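Pyocin-S2 (Pseudomonas aeruginosa, PDB 5ODW) kills sensitive bacterial cells as a nuclease bacteriocin that breaks down chromosomal DNA, the present chain being its N-terminal part, which lacks the nuclease domain. Local coordinates at residues E53-H65 with L156-D170. Residues are numbered along the deposited sequence; the frame is centred on the assembly and turned at random.
Sequences EYRKLRSTLDKSH and LDRHMSELAKAYSAD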
loop_
_atom_site.group_PDB
_atom_site.type_symbol
_atom_site.label_atom_id
_atom_site.label_comp_id
_atom_site.label_asym_id
_atom_site.label_seq_id
_atom_site.Cartn_x
_atom_site.Cartn_y
_atom_site.Cartn_z
ATOM N N GLU C 53 -3.057 8.928 27.994
ATOM C CA GLU C 53 -2.310 8.271 29.074
ATOM C C GLU C 53 -1.193 9.161 29.605
ATOM O O GLU C 53 -0.888 9.112 30.803
ATOM C CB GLU C 53 -1.760 6.900 28.638
ATOM C CG GLU C 53 -2.804 5.804 28.462
ATOM C CD GLU C 53 -3.731 5.598 29.641
ATOM O OE1 GLU C 53 -3.241 5.197 30.724
ATOM O OE2 GLU C 53 -4.948 5.859 29.489
ATOM N N TYR C 54 -0.591 9.982 28.710
ATOM C CA TYR C 54 0.473 10.933 29.028
ATOM C C TYR C 54 -0.066 12.019 29.931
ATOM O O TYR C 54 0.520 12.281 30.975
ATOM C CB TYR C 54 1.062 11.551 27.749
ATOM C CG TYR C 54 2.219 12.497 28.013
ATOM C CD1 TYR C 54 1.991 13.833 28.335
ATOM C CD2 TYR C 54 3.539 12.053 27.952
ATOM C CE1 TYR C 54 3.042 14.694 28.627
ATOM C CE2 TYR C 54 4.601 12.915 28.211
ATOM C CZ TYR C 54 4.345 14.232 28.555
ATOM O OH TYR C 54 5.376 15.095 28.810
ATOM N N ARG C 55 -1.162 12.664 29.524
ATOM C CA ARG C 55 -1.810 13.733 30.279
ATOM C C ARG C 55 -2.194 13.254 31.706
ATOM O O ARG C 55 -1.974 14.004 32.668
ATOM C CB ARG C 55 -3.010 14.301 29.488
ATOM C CG ARG C 55 -2.593 15.171 28.297
ATOM C CD ARG C 55 -3.760 15.599 27.436
ATOM N NE ARG C 55 -3.997 14.644 26.350
ATOM C CZ ARG C 55 -4.888 14.811 25.376
ATOM N NH1 ARG C 55 -5.627 15.913 25.325
ATOM N NH2 ARG C 55 -5.051 13.875 24.448
ATOM N N LYS C 56 -2.670 11.975 31.846
ATOM C CA LYS C 56 -3.031 11.336 33.131
ATOM C C LYS C 56 -1.820 11.210 34.056
ATOM O O LYS C 56 -1.869 11.645 35.215
ATOM C CB LYS C 56 -3.669 9.949 32.926
ATOM C CG LYS C 56 -5.133 10.009 32.506
ATOM C CD LYS C 56 -5.826 8.667 32.677
ATOM C CE LYS C 56 -6.886 8.463 31.621
ATOM N NZ LYS C 56 -7.371 7.056 31.579
ATOM N N LEU C 57 -0.725 10.626 33.539
ATOM C CA LEU C 57 0.491 10.412 34.330
ATOM C C LEU C 57 1.279 11.687 34.619
ATOM O O LEU C 57 1.793 11.837 35.734
ATOM C CB LEU C 57 1.383 9.356 33.680
ATOM C CG LEU C 57 0.966 7.914 33.913
ATOM C CD1 LEU C 57 1.397 7.050 32.765
ATOM C CD2 LEU C 57 1.512 7.382 35.222
ATOM N N ARG C 58 1.385 12.592 33.623
ATOM C CA ARG C 58 2.106 13.863 33.742
ATOM C C ARG C 58 1.558 14.703 34.876
ATOM O O ARG C 58 2.367 15.197 35.652
ATOM C CB ARG C 58 2.158 14.640 32.405
ATOM C CG ARG C 58 2.931 15.974 32.426
ATOM C CD ARG C 58 4.452 15.848 32.413
ATOM N NE ARG C 58 5.101 17.113 32.766
ATOM C CZ ARG C 58 5.877 17.831 31.958
ATOM N NH1 ARG C 58 6.117 17.421 30.718
ATOM N NH2 ARG C 58 6.422 18.962 32.386
ATOM N N SER C 59 0.222 14.830 35.032
ATOM C CA SER C 59 -0.367 15.603 36.146
ATOM C C SER C 59 0.002 15.050 37.559
ATOM O O SER C 59 0.479 15.819 38.401
ATOM C CB SER C 59 -1.875 15.746 35.981
ATOM O OG SER C 59 -2.448 14.520 35.563
ATOM N N THR C 60 -0.130 13.711 37.767
ATOM C CA THR C 60 0.202 12.996 39.014
ATOM C C THR C 60 1.672 13.061 39.407
ATOM O O THR C 60 1.993 12.871 40.581
ATOM C CB THR C 60 -0.248 11.545 38.958
ATOM O OG1 THR C 60 0.032 11.050 37.658
ATOM C CG2 THR C 60 -1.728 11.380 39.263
ATOM N N LEU C 61 2.554 13.309 38.431
ATOM C CA LEU C 61 3.997 13.433 38.590
ATOM C C LEU C 61 4.365 14.909 38.859
ATOM O O LEU C 61 5.253 15.185 39.676
ATOM C CB LEU C 61 4.636 12.943 37.293
ATOM C CG LEU C 61 6.124 12.646 37.292
ATOM C CD1 LEU C 61 6.404 11.237 37.804
ATOM C CD2 LEU C 61 6.672 12.742 35.882
ATOM N N ASP C 62 3.660 15.854 38.187
ATOM C CA ASP C 62 3.843 17.309 38.341
ATOM C C ASP C 62 3.309 17.824 39.677
ATOM O O ASP C 62 3.924 18.705 40.281
ATOM C CB ASP C 62 3.151 18.086 37.199
ATOM C CG ASP C 62 3.773 17.935 35.833
ATOM O OD1 ASP C 62 4.862 17.334 35.740
ATOM O OD2 ASP C 62 3.151 18.384 34.852
ATOM N N LYS C 63 2.132 17.308 40.096
ATOM C CA LYS C 63 1.451 17.662 41.347
ATOM C C LYS C 63 2.092 16.965 42.549
ATOM O O LYS C 63 1.847 17.356 43.691
ATOM C CB LYS C 63 -0.067 17.430 41.248
ATOM C CG LYS C 63 -0.690 18.280 40.125
ATOM C CD LYS C 63 -2.099 17.854 39.719
ATOM C CE LYS C 63 -3.156 18.758 40.306
ATOM N NZ LYS C 63 -2.966 20.188 39.921
ATOM N N SER C 64 2.962 15.975 42.281
ATOM C CA SER C 64 3.743 15.300 43.302
ATOM C C SER C 64 5.036 16.067 43.523
ATOM O O SER C 64 5.528 16.119 44.648
ATOM C CB SER C 64 4.030 13.859 42.915
ATOM O OG SER C 64 2.878 13.062 43.133
ATOM N N HIS C 65 5.576 16.676 42.465
ATOM C CA HIS C 65 6.783 17.493 42.553
ATOM C C HIS C 65 6.502 18.839 43.280
ATOM O O HIS C 65 7.278 19.234 44.142
ATOM C CB HIS C 65 7.401 17.699 41.138
ATOM C CG HIS C 65 8.391 18.830 41.015
ATOM N ND1 HIS C 65 9.628 18.805 41.651
ATOM C CD2 HIS C 65 8.294 19.976 40.306
ATOM C CE1 HIS C 65 10.221 19.939 41.324
ATOM N NE2 HIS C 65 9.461 20.674 40.514
ATOM N N LEU C 156 6.087 6.332 26.852
ATOM C CA LEU C 156 5.442 6.842 28.044
ATOM C C LEU C 156 6.240 6.478 29.297
ATOM O O LEU C 156 6.477 7.361 30.122
ATOM C CB LEU C 156 3.995 6.320 28.097
ATOM C CG LEU C 156 3.133 6.674 29.315
ATOM C CD1 LEU C 156 2.899 8.181 29.437
ATOM C CD2 LEU C 156 1.819 5.955 29.242
ATOM N N ASP C 157 6.693 5.204 29.416
ATOM C CA ASP C 157 7.471 4.741 30.559
ATOM C C ASP C 157 8.810 5.458 30.637
ATOM O O ASP C 157 9.207 5.885 31.723
ATOM C CB ASP C 157 7.643 3.214 30.531
ATOM C CG ASP C 157 6.437 2.421 31.042
ATOM O OD1 ASP C 157 5.494 3.050 31.584
ATOM O OD2 ASP C 157 6.453 1.156 30.927
ATOM N N ARG C 158 9.468 5.655 29.476
ATOM C CA ARG C 158 10.746 6.365 29.391
ATOM C C ARG C 158 10.605 7.841 29.768
ATOM O O ARG C 158 11.389 8.316 30.579
ATOM C CB ARG C 158 11.417 6.175 28.015
ATOM C CG ARG C 158 12.858 6.695 27.963
ATOM C CD ARG C 158 13.924 5.606 27.939
ATOM N NE ARG C 158 15.194 6.120 27.402
ATOM C CZ ARG C 158 16.267 6.404 28.134
ATOM N NH1 ARG C 158 16.260 6.187 29.445
ATOM N NH2 ARG C 158 17.361 6.890 27.560
ATOM N N HIS C 159 9.608 8.557 29.195
ATOM C CA HIS C 159 9.378 9.981 29.483
ATOM C C HIS C 159 9.078 10.227 30.959
ATOM O O HIS C 159 9.551 11.218 31.507
ATOM C CB HIS C 159 8.266 10.579 28.601
ATOM C CG HIS C 159 8.716 11.030 27.245
ATOM N ND1 HIS C 159 8.768 12.371 26.910
ATOM C CD2 HIS C 159 9.051 10.301 26.157
ATOM C CE1 HIS C 159 9.162 12.415 25.646
ATOM N NE2 HIS C 159 9.339 11.198 25.151
ATOM N N MET C 160 8.315 9.319 31.605
ATOM C CA MET C 160 7.946 9.455 33.021
ATOM C C MET C 160 9.134 9.135 33.944
ATOM O O MET C 160 9.409 9.921 34.849
ATOM C CB MET C 160 6.658 8.675 33.379
ATOM C CG MET C 160 5.367 9.104 32.601
ATOM S SD MET C 160 4.785 10.840 32.561
ATOM C CE MET C 160 5.608 11.451 31.164
ATOM N N SER C 161 9.884 8.038 33.681
ATOM C CA SER C 161 11.109 7.686 34.431
ATOM C C SER C 161 12.150 8.819 34.359
ATOM O O SER C 161 12.757 9.151 35.373
ATOM C CB SER C 161 11.719 6.380 33.923
ATOM O OG SER C 161 10.839 5.281 34.113
ATOM N N GLU C 162 12.308 9.434 33.171
ATOM C CA GLU C 162 13.221 10.548 32.877
ATOM C C GLU C 162 12.782 11.871 33.524
ATOM O O GLU C 162 13.632 12.725 33.771
ATOM C CB GLU C 162 13.400 10.722 31.351
ATOM C CG GLU C 162 14.241 9.644 30.676
ATOM C CD GLU C 162 15.712 9.590 31.053
ATOM O OE1 GLU C 162 16.298 10.655 31.359
ATOM O OE2 GLU C 162 16.281 8.474 31.026
ATOM N N LEU C 163 11.471 12.051 33.777
ATOM C CA LEU C 163 10.899 13.225 34.437
ATOM C C LEU C 163 10.890 13.008 35.940
ATOM O O LEU C 163 10.914 13.980 36.689
ATOM C CB LEU C 163 9.479 13.520 33.933
ATOM C CG LEU C 163 9.355 13.924 32.462
ATOM C CD1 LEU C 163 7.920 14.040 32.063
ATOM C CD2 LEU C 163 10.033 15.243 32.193
ATOM N N ALA C 164 10.855 11.729 36.389
ATOM C CA ALA C 164 10.928 11.378 37.810
ATOM C C ALA C 164 12.327 11.806 38.274
ATOM O O ALA C 164 12.434 12.515 39.271
ATOM C CB ALA C 164 10.729 9.874 38.010
ATOM N N LYS C 165 13.354 11.488 37.485
ATOM C CA LYS C 165 14.737 11.909 37.756
ATOM C C LYS C 165 14.963 13.438 37.675
ATOM O O LYS C 165 15.656 14.007 38.510
ATOM C CB LYS C 165 15.702 11.174 36.830
ATOM C CG LYS C 165 15.885 9.708 37.179
ATOM C CD LYS C 165 16.630 8.973 36.082
ATOM C CE LYS C 165 16.900 7.527 36.463
ATOM N NZ LYS C 165 18.062 7.389 37.381
ATOM N N ALA C 166 14.389 14.082 36.659
ATOM C CA ALA C 166 14.434 15.543 36.477
ATOM C C ALA C 166 13.901 16.301 37.715
ATOM O O ALA C 166 14.530 17.244 38.209
ATOM C CB ALA C 166 13.625 15.923 35.243
ATOM N N TYR C 167 12.733 15.868 38.198
ATOM C CA TYR C 167 12.080 16.418 39.370
ATOM C C TYR C 167 12.823 16.018 40.642
ATOM O O TYR C 167 12.795 16.783 41.603
ATOM C CB TYR C 167 10.588 16.010 39.422
ATOM C CG TYR C 167 9.710 16.654 38.363
ATOM C CD1 TYR C 167 9.961 17.947 37.911
ATOM C CD2 TYR C 167 8.600 15.990 37.852
ATOM C CE1 TYR C 167 9.163 18.542 36.935
ATOM C CE2 TYR C 167 7.790 16.577 36.879
ATOM C CZ TYR C 167 8.078 17.853 36.425
ATOM O OH TYR C 167 7.304 18.448 35.472
ATOM N N SER C 168 13.494 14.834 40.660
ATOM C CA SER C 168 14.285 14.396 41.820
ATOM C C SER C 168 15.543 15.250 41.909
ATOM O O SER C 168 15.914 15.654 43.004
ATOM C CB SER C 168 14.641 12.916 41.736
ATOM O OG SER C 168 13.491 12.138 42.014
ATOM N N ALA C 169 16.144 15.595 40.758
ATOM C CA ALA C 169 17.323 16.455 40.688
ATOM C C ALA C 169 16.999 17.879 41.114
ATOM O O ALA C 169 17.855 18.530 41.691
ATOM C CB ALA C 169 17.893 16.455 39.278
ATOM N N ASP C 170 15.783 18.364 40.843
ATOM C CA ASP C 170 15.382 19.708 41.259
ATOM C C ASP C 170 15.306 19.775 42.808
ATOM O O ASP C 170 15.896 20.665 43.429
ATOM C CB ASP C 170 14.043 20.115 40.589
ATOM C CG ASP C 170 13.675 21.588 40.769
ATOM O OD1 ASP C 170 14.494 22.464 40.385
ATOM O OD2 ASP C 170 12.561 21.868 41.274
#
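Knobs-into-holes packing joins two nearly parallel helices in the N-terminal part of the pyocin, residues 53-65 and 156-170; the axes of the two segments come within 10.6 Å of each other, with N-to-C directions 10° apart. M160 is a knob among Y54, L57, L61 and R58. Two successive bends in its side chain bring SD to L57 CB at 3.9 Å and turn the methyl CE against Y54 CE2, while the sulfur stands above the tyrosine face, 5.2 Å from the ring centroid, in a Met-aromatic contact. One helical turn earlier, L156 CD2 meets L57 CD1 at 3.7 Å, the two leucines crossing at about a right angle. In the other direction L61, with CG anti to its backbone N (chi1 -166°), drives CD2 against L163 CB at 3.5 Å.

The polar end centres on Y167. Its hydroxyl donates to D62 OD1 at 2.7 Å, arriving from above the carboxylate plane, and takes a weak bond from R58 NH2. OD1 also accepts R58 NE through its syn lone pair at 3.0 Å, so the R58–D62 salt bridge within the helix is placed to orient the carboxylate that accepts the tyrosine hydroxyl. H65 lies over the Y167 ring in an offset stack, centroids 4.3 Å apart and planes 11° off parallel, and D170 OD2 approaches the imidazole edge.

Helix 133-148 flanks the pair: S137 bonds the Y54 hydroxyl, which also receives R58 NH1, and F133 touches L163. The two-stranded sheet also packs against the contact, with Y26 on L57 and M160, I24 on Y167, and V12 on L61.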